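Local coordinates for protein nickel-dependent hydrogenase large subunit (PDB 3MYR) that oxidises molecular hydrogen at a nickel-iron centre, as the large subunit of a heterodimeric hydrogenase, and probably recycles hydrogen released by nitrogenase, at residues His16-Ala21 against Lys365-Ser370; Ala31-Thr36 against Trp512-Arg517; Ile324-Asn329 against Lys377-Lys382; Ser331-Ser336 against Thr350-Asp355. All blocks are in the same frame, centred on the assembly; numbering follows the deposited sequence.

Contact 1: His16-Ala21 against Lys365-Ser370; sequences HLRIEA and KQLDVS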
# COMPACT_ATOMS: atom_id res chain seq x y z
N HIS B 16 11.09 -2.72 0.69
CA HIS B 16 12.54 -2.82 0.86
C HIS B 16 13.26 -2.86 -0.47
O HIS B 16 13.30 -3.91 -1.11
CB HIS B 16 12.87 -4.08 1.69
CG HIS B 16 12.47 -3.93 3.12
ND1 HIS B 16 11.36 -4.56 3.67
CD2 HIS B 16 12.91 -3.07 4.06
CE1 HIS B 16 11.23 -4.20 4.94
NE2 HIS B 16 12.14 -3.27 5.19
N LEU B 17 13.80 -1.72 -0.88
CA LEU B 17 14.37 -1.57 -2.20
C LEU B 17 15.80 -1.06 -2.08
O LEU B 17 16.08 -0.11 -1.36
CB LEU B 17 13.54 -0.65 -3.07
CG LEU B 17 14.00 -0.33 -4.53
CD1 LEU B 17 13.88 -1.54 -5.50
CD2 LEU B 17 13.20 0.87 -5.15
N ARG B 18 16.66 -1.67 -2.87
CA ARG B 18 18.07 -1.27 -2.97
C ARG B 18 18.30 -0.93 -4.47
O ARG B 18 17.83 -1.68 -5.36
CB ARG B 18 18.98 -2.45 -2.53
CG ARG B 18 20.47 -2.36 -3.04
CD ARG B 18 21.21 -3.57 -2.52
NE ARG B 18 22.67 -3.42 -2.56
CZ ARG B 18 23.46 -3.18 -1.52
NH1 ARG B 18 22.93 -3.04 -0.30
NH2 ARG B 18 24.79 -3.12 -1.69
N ILE B 19 18.93 0.22 -4.74
CA ILE B 19 19.40 0.57 -6.09
C ILE B 19 20.92 0.56 -6.10
O ILE B 19 21.55 1.13 -5.18
CB ILE B 19 18.92 1.99 -6.50
CG1 ILE B 19 17.38 2.07 -6.48
CG2 ILE B 19 19.49 2.39 -7.90
CD1 ILE B 19 16.73 1.24 -7.55
N GLU B 20 21.52 -0.11 -7.11
CA GLU B 20 22.96 0.03 -7.37
C GLU B 20 23.11 0.66 -8.74
O GLU B 20 22.30 0.40 -9.65
CB GLU B 20 23.65 -1.33 -7.27
CG GLU B 20 23.58 -1.85 -5.81
CD GLU B 20 24.46 -3.09 -5.54
OE1 GLU B 20 24.47 -3.63 -4.39
OE2 GLU B 20 25.14 -3.52 -6.49
N ALA B 21 24.09 1.56 -8.89
CA ALA B 21 24.29 2.26 -10.15
C ALA B 21 25.79 2.23 -10.51
O ALA B 21 26.66 2.60 -9.69
CB ALA B 21 23.81 3.70 -10.02
N LYS B 365 28.33 -5.33 0.95
CA LYS B 365 28.38 -3.96 0.44
C LYS B 365 27.91 -3.88 -1.02
O LYS B 365 27.56 -2.81 -1.49
CB LYS B 365 29.81 -3.36 0.56
CG LYS B 365 30.44 -3.41 1.96
CD LYS B 365 29.55 -2.69 3.00
CE LYS B 365 30.08 -1.25 3.31
NZ LYS B 365 29.07 -0.36 4.02
N GLN B 366 27.95 -4.99 -1.74
CA GLN B 366 27.57 -5.01 -3.17
C GLN B 366 26.77 -6.26 -3.48
O GLN B 366 27.19 -7.35 -3.11
CB GLN B 366 28.80 -5.12 -4.08
CG GLN B 366 29.70 -3.92 -4.06
CD GLN B 366 29.44 -3.01 -5.26
OE1 GLN B 366 29.62 -3.43 -6.46
NE2 GLN B 366 29.07 -1.76 -4.96
N LEU B 367 25.72 -6.14 -4.27
CA LEU B 367 25.12 -7.33 -4.88
C LEU B 367 26.07 -8.01 -5.87
O LEU B 367 27.01 -7.41 -6.37
CB LEU B 367 23.87 -6.95 -5.63
CG LEU B 367 22.75 -6.51 -4.66
CD1 LEU B 367 21.82 -5.49 -5.36
CD2 LEU B 367 21.96 -7.62 -4.08
N ASP B 368 25.79 -9.25 -6.21
CA ASP B 368 26.43 -9.83 -7.36
C ASP B 368 25.31 -9.91 -8.42
O ASP B 368 24.36 -10.68 -8.32
CB ASP B 368 26.99 -11.21 -6.97
CG ASP B 368 27.58 -11.99 -8.17
OD1 ASP B 368 27.34 -11.71 -9.36
OD2 ASP B 368 28.29 -12.94 -7.88
N VAL B 369 25.52 -9.19 -9.50
CA VAL B 369 24.50 -8.92 -10.46
C VAL B 369 24.69 -9.88 -11.67
O VAL B 369 23.90 -9.85 -12.62
CB VAL B 369 24.66 -7.41 -10.73
CG1 VAL B 369 25.49 -6.96 -11.96
CG2 VAL B 369 23.75 -6.54 -10.02
N SER B 370 25.64 -10.80 -11.60
CA SER B 370 25.87 -11.70 -12.72
C SER B 370 24.79 -12.75 -12.74
O SER B 370 24.50 -13.25 -13.80
CB SER B 370 27.26 -12.36 -12.67
OG SER B 370 27.31 -13.26 -11.58
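Glu20, on the central strand of the three-stranded antiparallel sheet, reaches across to the backbone of Leu367 in the irregular segment Lys365-Ser370. Its CB leaves the strand toward that segment, and the chain beyond CG runs extended (chi2 -170°). CG and CD pass beside Leu367 CD1, with CD 3.6 Å from that methyl. At the tip, OE1 offers its syn lone pair to Leu367 N, 2.8 Å away, in a nearly straight bond (167°). The anti side of OE1 is gripped side-on by Arg18, whose NE lies 2.6 Å and whose NH2 lies 2.8 Å from Glu20 OE1. OE2 turns to a salt bridge with Arg4. The aliphatic part of Arg18 slides past Leu367, CD meeting CD1 at 3.5 Å, and its NH2 comes within 2.8 Å of Lys365 O. A glutamine here would probably weaken the hold on the Arg18 guanidinium, because its neutral amide could not balance the positive charge beside Leu367. Arg18 has a second acidic mate in Asp8. One carboxylate oxygen with three donors, amid flanking arginines, is likely to stay ionised; the pair with Arg18, within the strand, steadies it, while the bond from Leu367 N ties the loop to the sheet.

Contact 2: Ala31-Thr36 against Trp512-Arg517; sequences AYSSGT and WNAGPR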
# COMPACT_ATOMS: atom_id res chain seq x y z
N ALA B 31 21.96 0.76 -14.20
CA ALA B 31 21.29 0.71 -12.91
C ALA B 31 20.74 -0.70 -12.64
O ALA B 31 20.33 -1.44 -13.56
CB ALA B 31 20.17 1.76 -12.86
N TYR B 32 20.68 -1.07 -11.35
CA TYR B 32 20.16 -2.37 -10.92
C TYR B 32 19.17 -2.14 -9.78
O TYR B 32 19.45 -1.33 -8.87
CB TYR B 32 21.28 -3.32 -10.46
CG TYR B 32 22.31 -3.50 -11.53
CD1 TYR B 32 22.26 -4.62 -12.39
CD2 TYR B 32 23.31 -2.55 -11.72
CE1 TYR B 32 23.18 -4.77 -13.41
CE2 TYR B 32 24.26 -2.70 -12.75
CZ TYR B 32 24.17 -3.80 -13.59
OH TYR B 32 25.11 -3.99 -14.60
N SER B 33 17.98 -2.76 -9.92
CA SER B 33 16.86 -2.64 -8.98
C SER B 33 16.74 -3.99 -8.23
O SER B 33 16.63 -5.06 -8.85
CB SER B 33 15.56 -2.40 -9.75
OG SER B 33 14.49 -2.39 -8.80
N SER B 34 16.82 -3.94 -6.90
CA SER B 34 16.82 -5.12 -6.09
C SER B 34 15.84 -5.03 -4.92
O SER B 34 15.98 -4.16 -4.07
CB SER B 34 18.22 -5.30 -5.49
OG SER B 34 18.17 -6.41 -4.60
N GLY B 35 14.88 -5.95 -4.86
CA GLY B 35 13.91 -6.10 -3.72
C GLY B 35 14.53 -7.01 -2.66
O GLY B 35 14.96 -8.11 -3.00
N THR B 36 14.61 -6.56 -1.41
CA THR B 36 15.46 -7.23 -0.44
C THR B 36 14.60 -7.78 0.71
O THR B 36 15.14 -8.00 1.80
CB THR B 36 16.62 -6.31 0.12
OG1 THR B 36 16.03 -5.26 0.91
CG2 THR B 36 17.45 -5.61 -1.04
N TRP B 512 6.30 -5.79 -12.37
CA TRP B 512 6.65 -5.30 -13.72
C TRP B 512 7.69 -4.20 -13.66
O TRP B 512 8.74 -4.29 -14.34
CB TRP B 512 5.39 -4.69 -14.41
CG TRP B 512 4.39 -5.74 -14.81
CD1 TRP B 512 3.27 -6.09 -14.13
CD2 TRP B 512 4.42 -6.55 -15.99
NE1 TRP B 512 2.56 -7.05 -14.83
CE2 TRP B 512 3.26 -7.37 -15.97
CE3 TRP B 512 5.32 -6.66 -17.08
CZ2 TRP B 512 2.96 -8.30 -17.00
CZ3 TRP B 512 5.04 -7.59 -18.11
CH2 TRP B 512 3.85 -8.39 -18.07
N ASN B 513 7.38 -3.11 -12.94
CA ASN B 513 8.24 -1.91 -13.07
C ASN B 513 9.62 -2.06 -12.44
O ASN B 513 10.64 -1.59 -12.96
CB ASN B 513 7.52 -0.69 -12.45
CG ASN B 513 6.29 -0.27 -13.25
OD1 ASN B 513 6.21 -0.52 -14.46
ND2 ASN B 513 5.37 0.42 -12.61
N ALA B 514 9.66 -2.67 -11.25
CA ALA B 514 10.89 -2.71 -10.43
C ALA B 514 11.71 -4.00 -10.68
O ALA B 514 12.79 -4.22 -10.07
CB ALA B 514 10.49 -2.65 -8.98
N GLY B 515 11.15 -4.93 -11.43
CA GLY B 515 11.73 -6.27 -11.55
C GLY B 515 13.05 -6.18 -12.31
O GLY B 515 13.31 -5.19 -13.01
N PRO B 516 13.91 -7.19 -12.17
CA PRO B 516 15.27 -7.00 -12.69
C PRO B 516 15.37 -7.42 -14.15
O PRO B 516 14.34 -7.54 -14.87
CB PRO B 516 16.12 -7.93 -11.78
CG PRO B 516 15.16 -9.14 -11.62
CD PRO B 516 13.76 -8.47 -11.42
N ARG B 517 16.60 -7.62 -14.60
CA ARG B 517 16.89 -8.03 -15.98
C ARG B 517 16.42 -9.44 -16.26
O ARG B 517 16.26 -10.22 -15.32
CB ARG B 517 18.36 -7.91 -16.28
CG ARG B 517 18.83 -6.48 -16.51
CD ARG B 517 20.36 -6.30 -16.21
NE ARG B 517 20.87 -4.95 -16.59
CZ ARG B 517 20.62 -3.81 -15.92
NH1 ARG B 517 19.93 -3.83 -14.79
NH2 ARG B 517 21.11 -2.63 -16.36
O HOH W 1 14.34 -6.18 -8.96
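Ala514, in the last turn of helix 509-514, turns its carbonyl to the strand that carries Ser33. Ser33 OG donates to Ala514 O over 2.8 Å; a first torsion setting OG opposite the backbone N (chi1 176°) puts it there. A water also joins the segments, donating to Ser33 O at 2.6 Å and to Ala514 O at 2.7 Å. The helix ends here, Gly515 being the first residue to leave helical geometry, and the chain turns along strand 27-35, within this chain an outer strand of the N-terminal antiparallel sheet. The nickel-iron centre lies about 8 Å from the side chain of Ala514, so the contact ties this sheet to a helix beside the active site. Pro516 CB then packs loosely near Ser33 O. Arg517 reaches back, extended: NH1 binds Ala31 O at 2.7 Å in the carbonyl plane and forms a salt bridge with Glu527, and NH2 adds a weak bond to Ala31 O. Its guanidinium lies flat over one face of Tyr32, centres 4.2 Å apart and planes at 26°, an off-centre cation-pi stack. A leucine in its place would probably leave Ala31 O and Glu527 without these donors and Tyr32 without its flat cation.

Contact 3: Ile324-Asn329 against Lys377-Lys382; sequences IQEFVN and KAPRWK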
# COMPACT_ATOMS: atom_id res chain seq x y z
N ILE B 324 2.07 -13.21 -21.31
CA ILE B 324 2.61 -12.78 -20.00
C ILE B 324 3.40 -13.92 -19.39
O ILE B 324 2.84 -15.01 -19.14
CB ILE B 324 1.51 -12.40 -19.02
CG1 ILE B 324 0.81 -11.13 -19.52
CG2 ILE B 324 2.11 -12.16 -17.60
CD1 ILE B 324 -0.49 -10.82 -18.86
N GLN B 325 4.68 -13.68 -19.14
CA GLN B 325 5.51 -14.69 -18.49
C GLN B 325 6.40 -14.05 -17.49
O GLN B 325 6.81 -12.92 -17.72
CB GLN B 325 6.44 -15.39 -19.51
CG GLN B 325 5.74 -15.97 -20.73
CD GLN B 325 6.74 -16.49 -21.77
OE1 GLN B 325 6.83 -17.67 -21.94
NE2 GLN B 325 7.47 -15.60 -22.48
N GLU B 326 6.79 -14.80 -16.46
CA GLU B 326 7.76 -14.25 -15.52
C GLU B 326 9.05 -15.04 -15.61
O GLU B 326 9.03 -16.31 -15.60
CB GLU B 326 7.24 -14.33 -14.09
CG GLU B 326 6.00 -13.45 -13.84
CD GLU B 326 5.49 -13.55 -12.41
OE1 GLU B 326 5.68 -12.54 -11.68
OE2 GLU B 326 4.90 -14.61 -12.02
N PHE B 327 10.14 -14.28 -15.63
CA PHE B 327 11.48 -14.85 -15.79
C PHE B 327 12.24 -14.68 -14.48
O PHE B 327 11.89 -13.79 -13.64
CB PHE B 327 12.24 -14.15 -16.94
CG PHE B 327 11.73 -14.53 -18.30
CD1 PHE B 327 12.36 -15.58 -19.04
CD2 PHE B 327 10.66 -13.87 -18.87
CE1 PHE B 327 11.90 -15.92 -20.36
CE2 PHE B 327 10.18 -14.19 -20.17
CZ PHE B 327 10.81 -15.23 -20.93
N VAL B 328 13.24 -15.54 -14.29
CA VAL B 328 14.02 -15.55 -13.08
C VAL B 328 15.53 -15.62 -13.38
O VAL B 328 16.31 -15.95 -12.51
CB VAL B 328 13.59 -16.60 -12.10
CG1 VAL B 328 12.11 -16.36 -11.68
CG2 VAL B 328 13.82 -18.06 -12.67
N ASN B 329 15.93 -15.24 -14.60
CA ASN B 329 17.36 -15.29 -14.97
C ASN B 329 18.19 -14.45 -13.99
O ASN B 329 19.37 -14.69 -13.90
CB ASN B 329 17.61 -14.64 -16.32
CG ASN B 329 16.65 -15.12 -17.39
OD1 ASN B 329 15.54 -14.60 -17.50
ND2 ASN B 329 17.12 -16.05 -18.24
N LYS B 377 10.58 -11.39 -9.28
CA LYS B 377 10.56 -12.00 -10.63
C LYS B 377 10.59 -10.89 -11.71
O LYS B 377 10.32 -9.72 -11.42
CB LYS B 377 9.33 -12.88 -10.80
CG LYS B 377 9.32 -14.11 -9.87
CD LYS B 377 8.05 -14.90 -10.08
CE LYS B 377 8.04 -16.09 -9.12
NZ LYS B 377 6.70 -16.84 -9.17
N ALA B 378 10.93 -11.28 -12.96
CA ALA B 378 10.96 -10.36 -14.10
C ALA B 378 9.83 -10.61 -15.11
O ALA B 378 9.96 -11.49 -15.96
CB ALA B 378 12.33 -10.40 -14.79
N PRO B 379 8.71 -9.87 -14.98
CA PRO B 379 7.57 -10.14 -15.86
C PRO B 379 7.88 -9.48 -17.20
O PRO B 379 8.44 -8.38 -17.24
CB PRO B 379 6.38 -9.38 -15.15
CG PRO B 379 6.82 -9.30 -13.74
CD PRO B 379 8.32 -8.97 -13.89
N ARG B 380 7.48 -10.14 -18.27
CA ARG B 380 7.66 -9.60 -19.63
C ARG B 380 6.35 -9.82 -20.40
O ARG B 380 5.63 -10.80 -20.14
CB ARG B 380 8.83 -10.35 -20.35
CG ARG B 380 10.24 -10.13 -19.73
CD ARG B 380 10.61 -8.67 -19.83
NE ARG B 380 11.95 -8.37 -19.28
CZ ARG B 380 12.18 -7.90 -18.04
NH1 ARG B 380 11.19 -7.74 -17.17
NH2 ARG B 380 13.42 -7.61 -17.65
N TRP B 381 6.06 -8.96 -21.36
CA TRP B 381 4.84 -9.09 -22.16
C TRP B 381 5.32 -9.42 -23.56
O TRP B 381 5.97 -8.57 -24.19
CB TRP B 381 4.04 -7.77 -22.15
CG TRP B 381 2.73 -7.90 -22.92
CD1 TRP B 381 1.58 -8.53 -22.49
CD2 TRP B 381 2.46 -7.45 -24.27
NE1 TRP B 381 0.62 -8.47 -23.47
CE2 TRP B 381 1.14 -7.85 -24.58
CE3 TRP B 381 3.20 -6.74 -25.23
CZ2 TRP B 381 0.53 -7.55 -25.81
CZ3 TRP B 381 2.60 -6.47 -26.49
CH2 TRP B 381 1.28 -6.89 -26.77
N LYS B 382 5.06 -10.65 -24.02
CA LYS B 382 5.60 -11.12 -25.32
C LYS B 382 7.11 -10.83 -25.44
O LYS B 382 7.59 -10.30 -26.46
CB LYS B 382 4.83 -10.43 -26.47
CG LYS B 382 3.35 -10.89 -26.59
CD LYS B 382 2.66 -10.34 -27.87
CE LYS B 382 1.18 -10.71 -27.83
NZ LYS B 382 0.38 -10.21 -29.03
O HOH W 2 6.79 -12.65 -22.26
O HOH W 3 4.13 -14.85 -9.55
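Strands 324-327 and 378-381 run antiparallel at 150°, joined by two reciprocal backbone pairs: Gln325 with Arg380, and Phe327 with Ala378. Between these, Glu326 and Pro379 face each other as a non-hydrogen-bonded pair with CA atoms 4.1 Å apart, a place where the proline's missing N-H costs no bond. On the face shared by Glu326 and Pro379, the carboxylate crosses the aliphatic chain of Lys377, and OE1 rests 3.7 Å from Lys377 CD. Extended beyond CG, Lys377 carries its NZ to 4.0 Å from Glu326 OE2, too far for a salt bridge; a water spans the gap, donating to OE2 at 2.6 Å and accepting from NZ. The amine also donates to Gln349 O and Thr350 OG1. This two-stranded antiparallel sheet, its strands linked by a long irregular excursion, borders the magnesium site: the Glu326 side chain comes about 4 Å from the metal, whose protein ligands are Glu42, Ala506 and His561. Farther along the same face, Ile324 CG1 meets the edge of the Trp381 ring at CD1, 4.0 Å away. On the other face Phe327 and Arg380 cross at about a right angle, with Phe327 CD2 3.9 Å from Arg380 CG; a bend at chi2 (-63°) turns the Arg380 guanidinium away to Asp518. Trp512 of helix 509-514 packs against Ile324, Pro379 and Trp381.

Contact 4: Ser331-Ser336 against Thr350-Asp355; sequences SWYEYS and TNLEYD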
# COMPACT_ATOMS: atom_id res chain seq x y z
N SER B 331 16.83 -13.43 -10.67
CA SER B 331 15.97 -13.41 -9.47
C SER B 331 16.35 -14.62 -8.63
O SER B 331 16.84 -15.63 -9.15
CB SER B 331 14.49 -13.52 -9.87
OG SER B 331 14.17 -12.51 -10.84
N TRP B 332 16.08 -14.52 -7.32
CA TRP B 332 16.47 -15.54 -6.36
C TRP B 332 15.46 -16.69 -6.24
O TRP B 332 14.94 -16.94 -5.15
CB TRP B 332 16.73 -14.86 -5.04
CG TRP B 332 17.96 -14.00 -5.09
CD1 TRP B 332 19.17 -14.36 -5.62
CD2 TRP B 332 18.13 -12.69 -4.53
NE1 TRP B 332 20.09 -13.35 -5.44
CE2 TRP B 332 19.48 -12.31 -4.78
CE3 TRP B 332 17.31 -11.84 -3.77
CZ2 TRP B 332 20.03 -11.06 -4.33
CZ3 TRP B 332 17.84 -10.58 -3.33
CH2 TRP B 332 19.20 -10.22 -3.61
N TYR B 333 15.21 -17.37 -7.36
CA TYR B 333 14.19 -18.39 -7.46
C TYR B 333 14.77 -19.55 -8.29
O TYR B 333 15.74 -19.39 -9.11
CB TYR B 333 12.91 -17.88 -8.17
CG TYR B 333 12.17 -16.83 -7.35
CD1 TYR B 333 12.40 -15.45 -7.56
CD2 TYR B 333 11.30 -17.22 -6.32
CE1 TYR B 333 11.78 -14.49 -6.78
CE2 TYR B 333 10.67 -16.26 -5.52
CZ TYR B 333 10.94 -14.90 -5.74
OH TYR B 333 10.30 -13.91 -4.99
N GLU B 334 14.16 -20.71 -8.09
CA GLU B 334 14.48 -21.89 -8.89
C GLU B 334 13.20 -22.34 -9.65
O GLU B 334 12.10 -22.42 -9.09
CB GLU B 334 14.97 -22.97 -7.91
CG GLU B 334 15.82 -24.05 -8.49
CD GLU B 334 17.26 -23.60 -8.78
OE1 GLU B 334 17.76 -23.96 -9.86
OE2 GLU B 334 17.90 -22.91 -7.94
N TYR B 335 13.34 -22.58 -10.95
CA TYR B 335 12.26 -23.13 -11.77
C TYR B 335 12.66 -24.57 -12.12
O TYR B 335 13.74 -24.81 -12.66
CB TYR B 335 12.10 -22.36 -13.09
CG TYR B 335 11.32 -21.06 -13.06
CD1 TYR B 335 10.67 -20.61 -11.89
CD2 TYR B 335 11.23 -20.26 -14.22
CE1 TYR B 335 9.96 -19.41 -11.88
CE2 TYR B 335 10.50 -19.07 -14.22
CZ TYR B 335 9.86 -18.67 -13.04
OH TYR B 335 9.11 -17.55 -13.05
N SER B 336 11.75 -25.51 -11.91
CA SER B 336 11.98 -26.90 -12.28
C SER B 336 12.09 -27.06 -13.78
O SER B 336 12.69 -28.01 -14.23
CB SER B 336 10.83 -27.78 -11.74
OG SER B 336 9.66 -27.45 -12.42
N THR B 350 7.15 -20.68 -7.26
CA THR B 350 7.72 -19.74 -6.28
C THR B 350 8.55 -20.60 -5.31
O THR B 350 8.05 -21.02 -4.26
CB THR B 350 6.61 -18.88 -5.57
OG1 THR B 350 5.83 -18.20 -6.57
CG2 THR B 350 7.25 -17.81 -4.70
N ASN B 351 9.74 -20.99 -5.78
CA ASN B 351 10.66 -21.79 -4.97
C ASN B 351 11.84 -20.87 -4.62
O ASN B 351 12.62 -20.51 -5.51
CB ASN B 351 11.20 -23.01 -5.76
CG ASN B 351 10.06 -23.89 -6.34
OD1 ASN B 351 9.19 -24.33 -5.60
ND2 ASN B 351 10.06 -24.11 -7.64
N LEU B 352 11.95 -20.46 -3.37
CA LEU B 352 12.92 -19.41 -2.97
C LEU B 352 14.34 -19.98 -3.00
O LEU B 352 14.57 -21.01 -2.40
CB LEU B 352 12.63 -18.90 -1.54
CG LEU B 352 11.19 -18.48 -1.19
CD1 LEU B 352 11.15 -17.73 0.17
CD2 LEU B 352 10.69 -17.55 -2.25
N GLU B 353 15.28 -19.31 -3.65
CA GLU B 353 16.64 -19.83 -3.70
C GLU B 353 17.67 -18.68 -3.71
O GLU B 353 18.02 -18.15 -4.74
CB GLU B 353 16.85 -20.76 -4.90
CG GLU B 353 18.23 -21.47 -4.87
CD GLU B 353 18.60 -22.11 -3.50
OE1 GLU B 353 17.83 -23.00 -3.11
OE2 GLU B 353 19.64 -21.78 -2.83
N TYR B 354 18.05 -18.24 -2.53
CA TYR B 354 19.00 -17.16 -2.40
C TYR B 354 20.42 -17.63 -2.73
O TYR B 354 21.06 -17.06 -3.59
CB TYR B 354 18.89 -16.58 -0.97
CG TYR B 354 19.62 -15.26 -0.75
CD1 TYR B 354 20.82 -15.21 -0.02
CD2 TYR B 354 19.10 -14.06 -1.28
CE1 TYR B 354 21.46 -14.01 0.22
CE2 TYR B 354 19.76 -12.85 -1.09
CZ TYR B 354 20.93 -12.84 -0.33
OH TYR B 354 21.54 -11.64 -0.15
N ASP B 355 20.90 -18.66 -2.03
CA ASP B 355 22.30 -19.06 -2.09
C ASP B 355 22.68 -19.51 -3.49
O ASP B 355 23.68 -19.04 -4.05
CB ASP B 355 22.58 -20.21 -1.09
CG ASP B 355 22.50 -19.73 0.37
OD1 ASP B 355 22.36 -18.51 0.64
OD2 ASP B 355 22.65 -20.56 1.27
O HOH W 4 10.48 -20.23 -8.49
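Backbone bonds join Trp332-Glu334 to Asn351-Glu353, two irregular pieces of chain. Glu353 N donates to Trp332 O at 2.8 Å, and Glu334 N donates to Asn351 O at 3.0 Å. Tyr333 and Leu352 form a single backbone bridge between them, while Trp332 is the centre of an inverse gamma turn that bends the chain just before it. Among the polar side chains, Asn351 returns the bond with its amide: ND2 gives a hydrogen to Glu334 O over 3.0 Å, with that oxygen near the amide plane. The same carbonyl receives a water that accepts from Asn351 N, so Glu334 O is held by two donors. The Glu334 and Glu353 side chains run side by side, OE2 of Glu334 touching CG of Glu353 at 3.4 Å; their carboxylates turn to separate partners, Asn339 and the backbone N of Arg356. Aromatic packing carries the rest. Tyr354 stands edge-to-face on Trp332, its CD2-CE2 edge over the indole, the centroid of its ring 4.7 Å from that of the indole's six-membered ring and the planes at 61°. The first torsion of Tyr354 (chi1 -168°) sends its ring alongside Trp332, and its OH bonds Val360 O. Tyr333 CE2 touches two methyl groups, Leu352 CD2 at 3.5 Å and Thr350 CG2 at 3.8 Å. Both segments belong to the long connection between strands 324-327 and 378-381. Thr350 OG1 bonds the magnesium ligand Glu42, Tyr335 OH reaches back to Glu326 O of the first strand, and Leu352 packs on Phe85 and Tyr354 on Asn82 of the small subunit.

Contacts 1 and 2 share the N-terminal sheet: their strands are hydrogen-bonded neighbours, and Val369 packs on Tyr32 between them. Contact 2 is buried near the nickel-iron centre, whereas contact 1, also largely buried, lies farther out and hangs on a carboxylate that takes a backbone N-H. Contact 3 is the one regular strand pair, and its excursion between strands holds both segments of contact 4 and the loop segment of contact 1. Pro516 O bonds Arg380 NH2, joining contacts 2 and 3, while Val328 packs on Tyr335, joining contacts 3 and 4. Contact 4 is only partly buried, mixes backbone bonds with aromatic packing, and reaches the small subunit; its Trp332 touches Leu367 of contact 1.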